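CurK, CurL fusion protein (Moorea producens 3L, PDB 4MYZ) joins in one engineered chain the docking domains of CurK (C-terminal) and CurL (N-terminal), whose association probably links these modules of the curacin A polyketide synthase. Local coordinates at residues 21-26 against 54-59. Residues are numbered along the deposited sequence; the frame is centred on the assembly and turned at random.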
loop_
_atom_site.group_PDB
_atom_site.type_symbol
_atom_site.label_atom_id
_atom_site.label_comp_id
_atom_site.label_asym_id
_atom_site.label_seq_id
_atom_site.Cartn_x
_atom_site.Cartn_y
_atom_site.Cartn_z
ATOM N N SER B 21 5.383 -7.515 7.136
ATOM C CA SER B 21 5.527 -7.814 5.726
ATOM C C SER B 21 5.152 -6.600 4.859
ATOM O O SER B 21 5.801 -6.330 3.841
ATOM C CB SER B 21 4.658 -8.997 5.345
ATOM O OG SER B 21 5.143 -10.205 5.935
ATOM N N VAL B 22 4.091 -5.892 5.241
ATOM C CA VAL B 22 3.711 -4.664 4.567
ATOM C C VAL B 22 4.874 -3.662 4.624
ATOM O O VAL B 22 5.222 -3.027 3.632
ATOM C CB VAL B 22 2.417 -4.119 5.179
ATOM C CG1 VAL B 22 2.188 -2.657 4.822
ATOM C CG2 VAL B 22 1.262 -4.982 4.719
ATOM N N LEU B 23 5.452 -3.486 5.797
ATOM C CA LEU B 23 6.549 -2.526 5.943
ATOM C C LEU B 23 7.756 -2.901 5.081
ATOM O O LEU B 23 8.388 -2.050 4.449
ATOM C CB LEU B 23 6.946 -2.355 7.405
ATOM C CG LEU B 23 5.894 -1.700 8.271
ATOM C CD1 LEU B 23 6.258 -1.803 9.744
ATOM C CD2 LEU B 23 5.738 -0.232 7.924
ATOM N N GLN B 24 8.070 -4.191 5.039
ATOM C CA GLN B 24 9.154 -4.650 4.178
ATOM C C GLN B 24 8.868 -4.349 2.706
ATOM O O GLN B 24 9.757 -3.962 1.939
ATOM C CB GLN B 24 9.371 -6.149 4.355
ATOM C CG GLN B 24 9.948 -6.587 5.700
ATOM C CD GLN B 24 9.681 -8.079 5.943
ATOM O OE1 GLN B 24 9.448 -8.841 5.003
ATOM N NE2 GLN B 24 9.662 -8.485 7.202
ATOM N N GLU B 25 7.628 -4.540 2.275
ATOM C CA GLU B 25 7.300 -4.223 0.900
ATOM C C GLU B 25 7.379 -2.732 0.620
ATOM O O GLU B 25 7.830 -2.342 -0.453
ATOM C CB GLU B 25 5.926 -4.751 0.511
ATOM C CG GLU B 25 5.805 -5.073 -0.954
ATOM C CD GLU B 25 6.691 -6.244 -1.396
ATOM O OE1 GLU B 25 7.080 -6.238 -2.558
ATOM O OE2 GLU B 25 6.961 -7.174 -0.597
ATOM N N ILE B 26 6.966 -1.906 1.588
ATOM C CA ILE B 26 7.055 -0.449 1.426
ATOM C C ILE B 26 8.512 0.002 1.275
ATOM O O ILE B 26 8.828 0.850 0.434
ATOM C CB ILE B 26 6.371 0.280 2.590
ATOM C CG1 ILE B 26 4.861 0.032 2.561
ATOM C CG2 ILE B 26 6.650 1.755 2.516
ATOM C CD1 ILE B 26 4.124 0.518 3.768
ATOM N N LEU B 54 3.452 6.524 12.628
ATOM C CA LEU B 54 2.458 5.950 11.706
ATOM C C LEU B 54 2.365 4.448 11.860
ATOM O O LEU B 54 3.384 3.756 12.109
ATOM C CB LEU B 54 2.814 6.228 10.267
ATOM C CG LEU B 54 2.909 7.687 9.869
ATOM C CD1 LEU B 54 3.190 7.805 8.374
ATOM C CD2 LEU B 54 1.651 8.415 10.260
ATOM N N SER B 55 1.162 3.922 11.696
ATOM C CA SER B 55 0.981 2.485 11.643
ATOM C C SER B 55 1.286 1.941 10.245
ATOM O O SER B 55 1.365 2.708 9.269
ATOM C CB SER B 55 -0.465 2.162 11.981
ATOM O OG SER B 55 -1.346 2.644 10.977
ATOM N N ALA B 56 1.441 0.622 10.119
ATOM C CA ALA B 56 1.668 0.005 8.814
ATOM C C ALA B 56 0.579 0.359 7.798
ATOM O O ALA B 56 0.874 0.599 6.644
ATOM C CB ALA B 56 1.786 -1.511 8.948
ATOM N N LEU B 57 -0.677 0.390 8.223
ATOM C CA LEU B 57 -1.752 0.684 7.290
ATOM C C LEU B 57 -1.674 2.134 6.810
ATOM O O LEU B 57 -1.947 2.431 5.661
ATOM C CB LEU B 57 -3.137 0.379 7.911
ATOM C CG LEU B 57 -4.324 0.455 6.930
ATOM C CD1 LEU B 57 -4.180 -0.487 5.771
ATOM C CD2 LEU B 57 -5.599 0.180 7.759
ATOM N N GLN B 58 -1.317 3.045 7.700
ATOM C CA GLN B 58 -1.117 4.450 7.310
ATOM C C GLN B 58 0.024 4.558 6.319
ATOM O O GLN B 58 -0.083 5.277 5.308
ATOM C CB GLN B 58 -0.840 5.321 8.534
ATOM C CG GLN B 58 -2.108 5.591 9.357
ATOM C CD GLN B 58 -1.828 6.231 10.702
ATOM O OE1 GLN B 58 -0.823 5.983 11.339
ATOM N NE2 GLN B 58 -2.826 6.978 11.195
ATOM N N ARG B 59 1.150 3.907 6.629
ATOM C CA ARG B 59 2.254 3.916 5.681
ATOM C C ARG B 59 1.873 3.281 4.342
ATOM O O ARG B 59 2.334 3.714 3.286
ATOM C CB ARG B 59 3.503 3.264 6.252
ATOM C CG ARG B 59 4.120 3.971 7.427
ATOM C CD ARG B 59 5.551 3.505 7.566
ATOM N NE ARG B 59 6.282 4.073 8.693
ATOM C CZ ARG B 59 6.922 5.228 8.677
ATOM N NH1 ARG B 59 6.877 6.021 7.620
ATOM N NH2 ARG B 59 7.633 5.583 9.745
#
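The CA atoms of Leu23 and Ala56 are the nearest such pair, 6.2 Å apart, between helix 15-32, from the CurK part of this engineered fusion, and the first turn of helix 56-71, from the CurL part. The small methyl of Ala56 is consistent with this nearness, pointing at the CurK helix with its CB 4.2 Å from Leu23 CG. In Val22 a chi1 of 163°, with CG1 opposite the backbone N, turns that methyl toward Ala56, 4.3 Å from its CB. One turn on, Ile26 lays its CD1 against the backbone of Arg59, 3.6 Å from Arg59 C. Arg59 joins in through its aliphatic part: its CD lies 3.8 Å from Leu23 CD2, the two chains crossing at a slant at the exposed margin. Ser55 and Gln58 start the CurL helix with a capping box, in which Ser55 N donates to Gln58 OE1 (2.9 Å) and Gln58 N donates weakly to Ser55 OG. The second subunit extends the packing, with its Leu61 against Val22 and its Arg68 in a salt bridge to Glu25. Within this fusion, then, the two segments meet through apolar packing around Ala56 and the aliphatic part and backbone of Arg59, while charge pairing with Glu25 comes from the dimer partner.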